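Local coordinates for metallo-beta-lactamase domain-containing protein (Enterococcus faecalis, PDB 2AZ4) that binds two zinc ions in a metallo-beta-lactamase fold and may act as an RNA-binding exonuclease, though its function is not established, at residues A5-S13 against V22-F33; P262-I272 against M285-I295. One frame throughout, in Å; residues are numbered along the deposited sequence.

Interaction 1: A5-S13 against V22-F33; sequences AKTTVTFHS and VIEVAYKDAHIF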
loop_
_atom_site.group_PDB
_atom_site.type_symbol
_atom_site.label_atom_id
_atom_site.label_comp_id
_atom_site.label_asym_id
_atom_site.label_seq_id
_atom_site.Cartn_x
_atom_site.Cartn_y
_atom_site.Cartn_z
ATOM N N ALA A 5 20.384 -16.862 24.478
ATOM C CA ALA A 5 20.234 -15.571 23.739
ATOM C C ALA A 5 18.760 -15.221 23.565
ATOM O O ALA A 5 17.933 -16.079 23.246
ATOM C CB ALA A 5 20.934 -15.638 22.390
ATOM N N LYS A 6 18.443 -13.952 23.786
ATOM C CA LYS A 6 17.073 -13.480 23.741
ATOM C C LYS A 6 16.693 -13.020 22.326
ATOM O O LYS A 6 17.554 -12.589 21.550
ATOM C CB LYS A 6 16.871 -12.362 24.769
ATOM C CG LYS A 6 17.182 -12.771 26.225
ATOM C CD LYS A 6 16.119 -13.715 26.815
ATOM C CE LYS A 6 16.442 -14.153 28.256
ATOM N NZ LYS A 6 16.907 -15.574 28.343
ATOM N N THR A 7 15.416 -13.168 21.991
ATOM C CA THR A 7 14.844 -12.581 20.781
ATOM C C THR A 7 14.135 -11.318 21.260
ATOM O O THR A 7 13.249 -11.384 22.110
ATOM C CB THR A 7 13.878 -13.558 20.047
ATOM O OG1 THR A 7 14.594 -14.716 19.592
ATOM C CG2 THR A 7 13.229 -12.888 18.834
ATOM N N THR A 8 14.541 -10.158 20.762
ATOM C CA THR A 8 13.901 -8.909 21.180
ATOM C C THR A 8 13.159 -8.235 20.013
ATOM O O THR A 8 13.723 -8.075 18.929
ATOM C CB THR A 8 14.934 -7.920 21.791
ATOM O OG1 THR A 8 15.655 -8.576 22.837
ATOM C CG2 THR A 8 14.234 -6.687 22.396
ATOM N N VAL A 9 11.915 -7.843 20.258
ATOM C CA VAL A 9 11.095 -7.077 19.332
ATOM C C VAL A 9 10.951 -5.639 19.847
ATOM O O VAL A 9 10.537 -5.433 20.990
ATOM C CB VAL A 9 9.668 -7.687 19.202
ATOM C CG1 VAL A 9 8.904 -7.056 18.067
ATOM C CG2 VAL A 9 9.708 -9.206 19.025
ATOM N N THR A 10 11.274 -4.654 19.010
ATOM C CA THR A 10 11.215 -3.247 19.392
ATOM C C THR A 10 10.286 -2.515 18.465
ATOM O O THR A 10 10.440 -2.604 17.241
ATOM C CB THR A 10 12.566 -2.522 19.288
ATOM O OG1 THR A 10 13.580 -3.250 19.977
ATOM C CG2 THR A 10 12.474 -1.113 19.901
ATOM N N PHE A 11 9.354 -1.770 19.045
ATOM C CA PHE A 11 8.383 -0.977 18.290
ATOM C C PHE A 11 8.860 0.463 18.166
ATOM O O PHE A 11 8.463 1.354 18.928
ATOM C CB PHE A 11 6.989 -1.099 18.912
ATOM C CG PHE A 11 6.479 -2.509 18.908
ATOM C CD1 PHE A 11 5.675 -2.976 17.849
ATOM C CD2 PHE A 11 6.847 -3.401 19.930
ATOM C CE1 PHE A 11 5.241 -4.301 17.818
ATOM C CE2 PHE A 11 6.416 -4.731 19.905
ATOM C CZ PHE A 11 5.612 -5.183 18.842
ATOM N N HIS A 12 9.757 0.663 17.203
ATOM C CA HIS A 12 10.414 1.949 17.001
ATOM C C HIS A 12 9.480 3.065 16.605
ATOM O O HIS A 12 9.684 4.197 17.026
ATOM C CB HIS A 12 11.528 1.806 15.941
ATOM C CG HIS A 12 12.708 1.004 16.410
ATOM N ND1 HIS A 12 13.562 1.449 17.399
ATOM C CD2 HIS A 12 13.190 -0.201 16.012
ATOM C CE1 HIS A 12 14.519 0.555 17.589
ATOM N NE2 HIS A 12 14.303 -0.466 16.774
ATOM N N SER A 13 8.452 2.765 15.800
ATOM C CA SER A 13 7.687 3.810 15.129
ATOM C C SER A 13 6.338 3.305 14.659
ATOM O O SER A 13 6.140 2.109 14.488
ATOM C CB SER A 13 8.487 4.299 13.910
ATOM O OG SER A 13 7.940 5.458 13.330
ATOM N N VAL A 22 7.664 0.762 12.046
ATOM C CA VAL A 22 9.020 0.267 11.911
ATOM C C VAL A 22 9.258 -0.567 13.157
ATOM O O VAL A 22 9.288 -0.044 14.282
ATOM C CB VAL A 22 10.078 1.398 11.795
ATOM C CG1 VAL A 22 11.476 0.816 11.683
ATOM C CG2 VAL A 22 9.771 2.345 10.603
ATOM N N ILE A 23 9.401 -1.866 12.945
ATOM C CA ILE A 23 9.630 -2.796 14.017
ATOM C C ILE A 23 10.953 -3.456 13.737
ATOM O O ILE A 23 11.279 -3.733 12.577
ATOM C CB ILE A 23 8.467 -3.836 14.096
ATOM C CG1 ILE A 23 7.161 -3.116 14.493
ATOM C CG2 ILE A 23 8.802 -4.988 15.004
ATOM C CD1 ILE A 23 5.885 -3.919 14.188
ATOM N N GLU A 24 11.697 -3.686 14.811
ATOM C CA GLU A 24 12.940 -4.432 14.791
ATOM C C GLU A 24 12.782 -5.761 15.501
ATOM O O GLU A 24 12.168 -5.846 16.572
ATOM C CB GLU A 24 14.050 -3.638 15.478
ATOM C CG GLU A 24 15.376 -4.368 15.514
ATOM C CD GLU A 24 16.456 -3.584 16.243
ATOM O OE1 GLU A 24 16.172 -2.468 16.713
ATOM O OE2 GLU A 24 17.590 -4.088 16.351
ATOM N N VAL A 25 13.343 -6.791 14.893
ATOM C CA VAL A 25 13.459 -8.093 15.516
ATOM C C VAL A 25 14.936 -8.416 15.536
ATOM O O VAL A 25 15.583 -8.420 14.489
ATOM C CB VAL A 25 12.658 -9.203 14.786
ATOM C CG1 VAL A 25 12.851 -10.548 15.506
ATOM C CG2 VAL A 25 11.167 -8.858 14.768
ATOM N N ALA A 26 15.471 -8.641 16.732
ATOM C CA ALA A 26 16.907 -8.905 16.917
ATOM C C ALA A 26 17.183 -10.201 17.678
ATOM O O ALA A 26 16.483 -10.536 18.639
ATOM C CB ALA A 26 17.564 -7.752 17.626
ATOM N N TYR A 27 18.225 -10.896 17.229
ATOM C CA TYR A 27 18.686 -12.152 17.794
ATOM C C TYR A 27 20.183 -12.299 17.514
ATOM O O TYR A 27 20.603 -12.300 16.349
ATOM C CB TYR A 27 17.963 -13.349 17.167
ATOM C CG TYR A 27 18.367 -14.673 17.791
ATOM C CD1 TYR A 27 17.870 -15.051 19.040
ATOM C CD2 TYR A 27 19.240 -15.540 17.137
ATOM C CE1 TYR A 27 18.228 -16.263 19.627
ATOM C CE2 TYR A 27 19.621 -16.751 17.722
ATOM C CZ TYR A 27 19.098 -17.104 18.970
ATOM O OH TYR A 27 19.438 -18.304 19.543
ATOM N N LYS A 28 20.957 -12.445 18.591
ATOM C CA LYS A 28 22.430 -12.483 18.555
ATOM C C LYS A 28 22.963 -11.288 17.762
ATOM O O LYS A 28 22.594 -10.159 18.055
ATOM C CB LYS A 28 22.969 -13.824 18.036
ATOM C CG LYS A 28 22.738 -15.007 18.972
ATOM C CD LYS A 28 23.279 -16.269 18.327
ATOM C CE LYS A 28 23.500 -17.377 19.332
ATOM N NZ LYS A 28 23.997 -18.616 18.638
ATOM N N ASP A 29 23.809 -11.531 16.766
ATOM C CA ASP A 29 24.348 -10.444 15.952
ATOM C C ASP A 29 23.565 -10.164 14.657
ATOM O O ASP A 29 24.108 -9.576 13.702
ATOM C CB ASP A 29 25.831 -10.677 15.652
ATOM C CG ASP A 29 26.092 -11.968 14.917
ATOM O OD1 ASP A 29 25.141 -12.738 14.647
ATOM O OD2 ASP A 29 27.285 -12.211 14.613
ATOM N N ALA A 30 22.295 -10.556 14.634
ATOM C CA ALA A 30 21.446 -10.206 13.506
ATOM C C ALA A 30 20.198 -9.433 13.918
ATOM O O ALA A 30 19.667 -9.602 15.035
ATOM C CB ALA A 30 21.082 -11.460 12.682
ATOM N N HIS A 31 19.746 -8.557 13.024
ATOM C CA HIS A 31 18.462 -7.902 13.216
ATOM C C HIS A 31 17.795 -7.551 11.900
ATOM O O HIS A 31 18.471 -7.320 10.891
ATOM C CB HIS A 31 18.540 -6.699 14.208
ATOM C CG HIS A 31 19.410 -5.554 13.775
ATOM N ND1 HIS A 31 20.258 -5.606 12.687
ATOM C CD2 HIS A 31 19.572 -4.320 14.315
ATOM C CE1 HIS A 31 20.893 -4.448 12.570
ATOM N NE2 HIS A 31 20.488 -3.651 13.540
ATOM N N ILE A 32 16.469 -7.570 11.917
ATOM C CA ILE A 32 15.649 -7.202 10.776
ATOM C C ILE A 32 14.703 -6.068 11.155
ATOM O O ILE A 32 14.415 -5.858 12.337
ATOM C CB ILE A 32 14.837 -8.386 10.204
ATOM C CG1 ILE A 32 13.821 -8.902 11.232
ATOM C CG2 ILE A 32 15.786 -9.467 9.729
ATOM C CD1 ILE A 32 12.843 -9.963 10.707
ATOM N N PHE A 33 14.268 -5.321 10.150
ATOM C CA PHE A 33 13.354 -4.209 10.339
ATOM C C PHE A 33 12.274 -4.329 9.272
ATOM O O PHE A 33 12.538 -4.877 8.193
ATOM C CB PHE A 33 14.057 -2.842 10.175
ATOM C CG PHE A 33 15.178 -2.567 11.192
ATOM C CD1 PHE A 33 14.976 -1.688 12.253
ATOM C CD2 PHE A 33 16.426 -3.144 11.052
ATOM C CE1 PHE A 33 16.018 -1.424 13.184
ATOM C CE2 PHE A 33 17.468 -2.890 11.988
ATOM C CZ PHE A 33 17.248 -2.027 13.040
HETATM O O HOH W 1 20.302 -12.341 21.351
HETATM O O HOH W 2 16.194 -1.995 19.603
#
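The imidazole of His12 meets Glu24 at its edge: the CB of Glu24 lies there in the ring plane, and NE2 donates to OE1 of Glu24 over 2.7 Å, with the acceptor only 4° out of that plane. One face of the imidazole is covered by CG2 of Thr10, offset toward the rim. The carboxylate, nearly coplanar with the imidazole, receives the bond on the anti lone pair of OE1. Glu24 reaches it by running fully extended, CG anti to the backbone N (chi1 179°), and on the way its CG lies over one face of the Phe33 ring. A water lies 2.9 Å from both Glu24 OE1 and Thr10 OG1, within hydrogen-bonding distance of each.

Beneath this runs the antiparallel hairpin of strands 7-13 and 22-27, at one side of the metallo-beta-lactamase sandwich. Thr8 with Ala26 and Thr10 with Glu24 are hydrogen-bonded pairs, the N of each residue donating to the O of its partner. At the far end His12 and Ser13 both face Val22, a classic beta bulge, and Val22 N donates to Ser13 O.

The other face is largely apolar where Val9, Phe11, Ile23 and Val25 line it; Thr7, also there, bonds through OG1 to Thr179. Val9 CG1 touches Ile23 CG2 at 3.7 Å, while the Phe11 ring and Ile23 lie side by side. Met214 of strand 212-216, in the second sheet, packs on Val9, Phe11 and Ile23. One face thus buries an oily seam; on the other, the bond requires a proton on NE2, and the carboxylate would probably also stabilise a doubly protonated His12, though the neutral tautomer fits equally.

Interaction 2: P262-I272 against M285-I295; sequences PANVERFAKII and MAALLLEVFGI
Helix 265-272 and helix 285-293 pass almost at right angles, 96° between their directions, with the axes of these segments 10.4 Å apart at closest approach. Their meeting is a knob-into-hole contact: Val265 sits among Met285, Leu288, Leu289 and Phe293. Both helices belong to the part of the chain built on the parallel sheet that includes strands 256-260 and 278-282, and strand 278-282 lies between them in sequence.

The two methyls of Val265 divide the work. CG1, anti to the backbone N (chi1 -163°), touches Leu289 CD1 and Phe293 CE2, each at 3.7 Å, whereas CG2 turns to Leu288 CD2. Further along, the methyl of Ala269 meets Leu289, Phe293 and Ile295. The Phe293 ring also takes CG of Glu266 against its CZ at 3.5 Å, the two side chains crossing at about a right angle; Tyr170 meets this ring edge-to-face.

At the other end Met285 bends across one face of Phe268. Its SD stands 4.0 Å from the Phe268 ring centroid, 15° off the normal, a Met-aromatic contact, and its CG makes a CH-pi contact with the same ring. The sulfur also touches CB of Pro262, and Gln331 of strand 328-331 packs on both Phe268 and Met285.

No hydrogen bond crosses between the segments; apolar packing carries the contact. Asn264 caps helix 265-272 with a weak bond from Arg267 N, and OD1 also accepts from His195. Packing is tightest where Ile272 and Leu289 reach tip to tip, CD1 of Ile272 only 3.3 Å from CD2 of Leu289.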
loop_
_atom_site.group_PDB
_atom_site.type_symbol
_atom_site.label_atom_id
_atom_site.label_comp_id
_atom_site.label_asym_id
_atom_site.label_seq_id
_atom_site.Cartn_x
_atom_site.Cartn_y
_atom_site.Cartn_z
ATOM N N PRO A 262 -2.978 3.378 -8.755
ATOM C CA PRO A 262 -2.172 2.485 -9.621
ATOM C C PRO A 262 -1.601 1.203 -8.989
ATOM O O PRO A 262 -1.352 0.221 -9.698
ATOM C CB PRO A 262 -1.016 3.391 -10.101
ATOM C CG PRO A 262 -1.458 4.777 -9.840
ATOM C CD PRO A 262 -2.331 4.698 -8.609
ATOM N N ALA A 263 -1.384 1.206 -7.680
ATOM C CA ALA A 263 -0.931 -0.010 -6.997
ATOM C C ALA A 263 -1.965 -1.152 -7.046
ATOM O O ALA A 263 -1.601 -2.319 -6.892
ATOM C CB ALA A 263 -0.495 0.295 -5.550
ATOM N N ASN A 264 -3.238 -0.822 -7.270
ATOM C CA ASN A 264 -4.276 -1.863 -7.429
ATOM C C ASN A 264 -4.371 -2.371 -8.859
ATOM O O ASN A 264 -5.394 -2.208 -9.543
ATOM C CB ASN A 264 -5.654 -1.385 -6.936
ATOM C CG ASN A 264 -6.548 -2.534 -6.548
ATOM O OD1 ASN A 264 -6.345 -3.674 -6.984
ATOM N ND2 ASN A 264 -7.549 -2.250 -5.716
ATOM N N VAL A 265 -3.302 -3.024 -9.308
ATOM C CA VAL A 265 -3.166 -3.398 -10.713
ATOM C C VAL A 265 -4.234 -4.418 -11.103
ATOM O O VAL A 265 -4.750 -4.389 -12.212
ATOM C CB VAL A 265 -1.773 -3.951 -11.026
ATOM C CG1 VAL A 265 -1.542 -3.924 -12.518
ATOM C CG2 VAL A 265 -0.686 -3.083 -10.384
ATOM N N GLU A 266 -4.576 -5.308 -10.174
ATOM C CA GLU A 266 -5.574 -6.339 -10.459
ATOM C C GLU A 266 -6.973 -5.799 -10.662
ATOM O O GLU A 266 -7.751 -6.404 -11.393
ATOM C CB GLU A 266 -5.597 -7.398 -9.363
ATOM C CG GLU A 266 -4.579 -8.498 -9.536
ATOM C CD GLU A 266 -4.928 -9.712 -8.681
ATOM O OE1 GLU A 266 -5.789 -10.520 -9.106
ATOM O OE2 GLU A 266 -4.373 -9.824 -7.575
ATOM N N ARG A 267 -7.322 -4.705 -9.987
ATOM C CA ARG A 267 -8.605 -4.067 -10.252
ATOM C C ARG A 267 -8.632 -3.561 -11.700
ATOM O O ARG A 267 -9.606 -3.786 -12.412
ATOM C CB ARG A 267 -8.915 -2.929 -9.267
ATOM C CG ARG A 267 -10.262 -2.250 -9.541
ATOM C CD ARG A 267 -10.641 -1.152 -8.524
ATOM N NE ARG A 267 -10.687 -1.655 -7.149
ATOM C CZ ARG A 267 -10.875 -0.883 -6.077
ATOM N NH1 ARG A 267 -11.071 0.423 -6.230
ATOM N NH2 ARG A 267 -10.863 -1.412 -4.851
ATOM N N PHE A 268 -7.565 -2.890 -12.140
ATOM C CA PHE A 268 -7.484 -2.462 -13.554
ATOM C C PHE A 268 -7.594 -3.638 -14.508
ATOM O O PHE A 268 -8.406 -3.609 -15.442
ATOM C CB PHE A 268 -6.213 -1.669 -13.812
ATOM C CG PHE A 268 -6.273 -0.271 -13.296
ATOM C CD1 PHE A 268 -6.801 0.765 -14.101
ATOM C CD2 PHE A 268 -5.835 0.033 -11.998
ATOM C CE1 PHE A 268 -6.850 2.089 -13.634
ATOM C CE2 PHE A 268 -5.895 1.360 -11.512
ATOM C CZ PHE A 268 -6.395 2.393 -12.330
ATOM N N ALA A 269 -6.811 -4.683 -14.239
ATOM C CA ALA A 269 -6.894 -5.945 -14.981
ATOM C C ALA A 269 -8.307 -6.510 -15.063
ATOM O O ALA A 269 -8.761 -6.915 -16.151
ATOM C CB ALA A 269 -5.897 -6.981 -14.414
ATOM N N LYS A 270 -9.016 -6.541 -13.934
ATOM C CA LYS A 270 -10.407 -7.040 -13.914
ATOM C C LYS A 270 -11.369 -6.173 -14.689
ATOM O O LYS A 270 -12.293 -6.678 -15.357
ATOM C CB LYS A 270 -10.938 -7.202 -12.480
ATOM C CG LYS A 270 -10.147 -8.181 -11.631
ATOM C CD LYS A 270 -10.300 -9.628 -12.155
ATOM C CE LYS A 270 -9.159 -10.535 -11.688
ATOM N NZ LYS A 270 -9.534 -11.990 -11.766
ATOM N N ILE A 271 -11.199 -4.861 -14.577
ATOM C CA ILE A 271 -12.025 -3.947 -15.352
ATOM C C ILE A 271 -11.855 -4.235 -16.855
ATOM O O ILE A 271 -12.841 -4.377 -17.578
ATOM C CB ILE A 271 -11.767 -2.447 -14.961
ATOM C CG1 ILE A 271 -12.326 -2.191 -13.561
ATOM C CG2 ILE A 271 -12.411 -1.483 -15.972
ATOM C CD1 ILE A 271 -11.783 -0.939 -12.898
ATOM N N ILE A 272 -10.608 -4.326 -17.308
ATOM C CA ILE A 272 -10.291 -4.686 -18.693
ATOM C C ILE A 272 -10.954 -6.007 -19.117
ATOM O O ILE A 272 -11.503 -6.115 -20.224
ATOM C CB ILE A 272 -8.751 -4.740 -18.878
ATOM C CG1 ILE A 272 -8.166 -3.337 -18.707
ATOM C CG2 ILE A 272 -8.362 -5.332 -20.225
ATOM C CD1 ILE A 272 -6.652 -3.298 -18.681
ATOM N N MET A 285 -0.095 3.801 -16.666
ATOM C CA MET A 285 -0.897 2.712 -16.114
ATOM C C MET A 285 -0.899 1.484 -17.050
ATOM O O MET A 285 -0.776 0.336 -16.587
ATOM C CB MET A 285 -2.326 3.156 -15.780
ATOM C CG MET A 285 -3.102 2.133 -14.918
ATOM S SD MET A 285 -2.411 1.943 -13.231
ATOM C CE MET A 285 -2.363 0.157 -13.156
ATOM N N ALA A 286 -1.055 1.725 -18.347
ATOM C CA ALA A 286 -0.949 0.668 -19.347
ATOM C C ALA A 286 0.411 -0.001 -19.273
ATOM O O ALA A 286 0.515 -1.226 -19.344
ATOM C CB ALA A 286 -1.196 1.227 -20.756
ATOM N N ALA A 287 1.456 0.800 -19.125
ATOM C CA ALA A 287 2.812 0.268 -19.095
ATOM C C ALA A 287 3.056 -0.633 -17.882
ATOM O O ALA A 287 3.698 -1.683 -18.010
ATOM C CB ALA A 287 3.836 1.401 -19.134
ATOM N N LEU A 288 2.579 -0.193 -16.713
ATOM C CA LEU A 288 2.624 -0.990 -15.475
ATOM C C LEU A 288 1.888 -2.327 -15.649
ATOM O O LEU A 288 2.363 -3.388 -15.233
ATOM C CB LEU A 288 1.992 -0.213 -14.301
ATOM C CG LEU A 288 2.103 -0.863 -12.903
ATOM C CD1 LEU A 288 3.560 -1.288 -12.554
ATOM C CD2 LEU A 288 1.528 0.087 -11.842
ATOM N N LEU A 289 0.713 -2.260 -16.257
ATOM C CA LEU A 289 -0.073 -3.459 -16.516
ATOM C C LEU A 289 0.671 -4.448 -17.395
ATOM O O LEU A 289 0.598 -5.686 -17.195
ATOM C CB LEU A 289 -1.351 -3.063 -17.223
ATOM C CG LEU A 289 -2.406 -4.141 -17.243
ATOM C CD1 LEU A 289 -3.099 -4.186 -15.901
ATOM C CD2 LEU A 289 -3.386 -3.786 -18.311
ATOM N N LEU A 290 1.362 -3.901 -18.388
ATOM C CA LEU A 290 2.132 -4.699 -19.328
ATOM C C LEU A 290 3.289 -5.328 -18.566
ATOM O O LEU A 290 3.556 -6.507 -18.712
ATOM C CB LEU A 290 2.642 -3.838 -20.495
ATOM C CG LEU A 290 3.609 -4.472 -21.516
ATOM C CD1 LEU A 290 2.990 -5.708 -22.205
ATOM C CD2 LEU A 290 4.050 -3.436 -22.548
ATOM N N GLU A 291 3.939 -4.541 -17.715
ATOM C CA GLU A 291 5.095 -5.023 -16.969
ATOM C C GLU A 291 4.743 -6.156 -15.993
ATOM O O GLU A 291 5.413 -7.188 -15.962
ATOM C CB GLU A 291 5.759 -3.865 -16.218
ATOM C CG GLU A 291 7.063 -4.283 -15.575
ATOM C CD GLU A 291 7.642 -3.214 -14.689
ATOM O OE1 GLU A 291 7.074 -2.104 -14.665
ATOM O OE2 GLU A 291 8.659 -3.490 -14.009
ATOM N N VAL A 292 3.666 -5.960 -15.232
ATOM C CA VAL A 292 3.215 -6.897 -14.205
ATOM C C VAL A 292 2.486 -8.144 -14.760
ATOM O O VAL A 292 2.736 -9.262 -14.308
ATOM C CB VAL A 292 2.330 -6.149 -13.134
ATOM C CG1 VAL A 292 1.708 -7.119 -12.152
ATOM C CG2 VAL A 292 3.168 -5.138 -12.364
ATOM N N PHE A 293 1.579 -7.950 -15.719
ATOM C CA PHE A 293 0.713 -9.024 -16.218
ATOM C C PHE A 293 0.899 -9.429 -17.676
ATOM O O PHE A 293 0.285 -10.404 -18.128
ATOM C CB PHE A 293 -0.764 -8.663 -16.012
ATOM C CG PHE A 293 -1.195 -8.654 -14.578
ATOM C CD1 PHE A 293 -0.977 -9.760 -13.764
ATOM C CD2 PHE A 293 -1.819 -7.547 -14.035
ATOM C CE1 PHE A 293 -1.378 -9.757 -12.444
ATOM C CE2 PHE A 293 -2.209 -7.533 -12.697
ATOM C CZ PHE A 293 -1.994 -8.635 -11.908
ATOM N N GLY A 294 1.710 -8.688 -18.418
ATOM C CA GLY A 294 1.814 -8.893 -19.865
ATOM C C GLY A 294 0.537 -8.521 -20.613
ATOM O O GLY A 294 0.350 -8.923 -21.757
ATOM N N ILE A 295 -0.343 -7.757 -19.967
ATOM C CA ILE A 295 -1.604 -7.380 -20.585
ATOM C C ILE A 295 -1.410 -6.124 -21.440
ATOM O O ILE A 295 -0.764 -5.168 -21.023
ATOM C CB ILE A 295 -2.725 -7.222 -19.550
ATOM C CG1 ILE A 295 -3.135 -8.602 -19.026
ATOM C CG2 ILE A 295 -3.955 -6.506 -20.168
ATOM C CD1 ILE A 295 -4.076 -8.548 -17.799
#

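Interaction 1 and interaction 2 share no helix or strand and lie on opposite sides of the chain's centre, their centres 36 Å apart and nearest atoms about 19 Å apart. The hairpin of 5-13 and 22-33 is mostly buried and is held by backbone hydrogen bonds, with one histidine-carboxylate pair added and an apolar face packed between the sheets; the helix pair of 262-272 and 285-295 is partly buried and joined by apolar side chains alone. Each approaches the dinuclear zinc site without supplying a ligand: Ile23 in interaction 1 and Pro262 in interaction 2 both have side chains about 12 Å from a bound zinc ion.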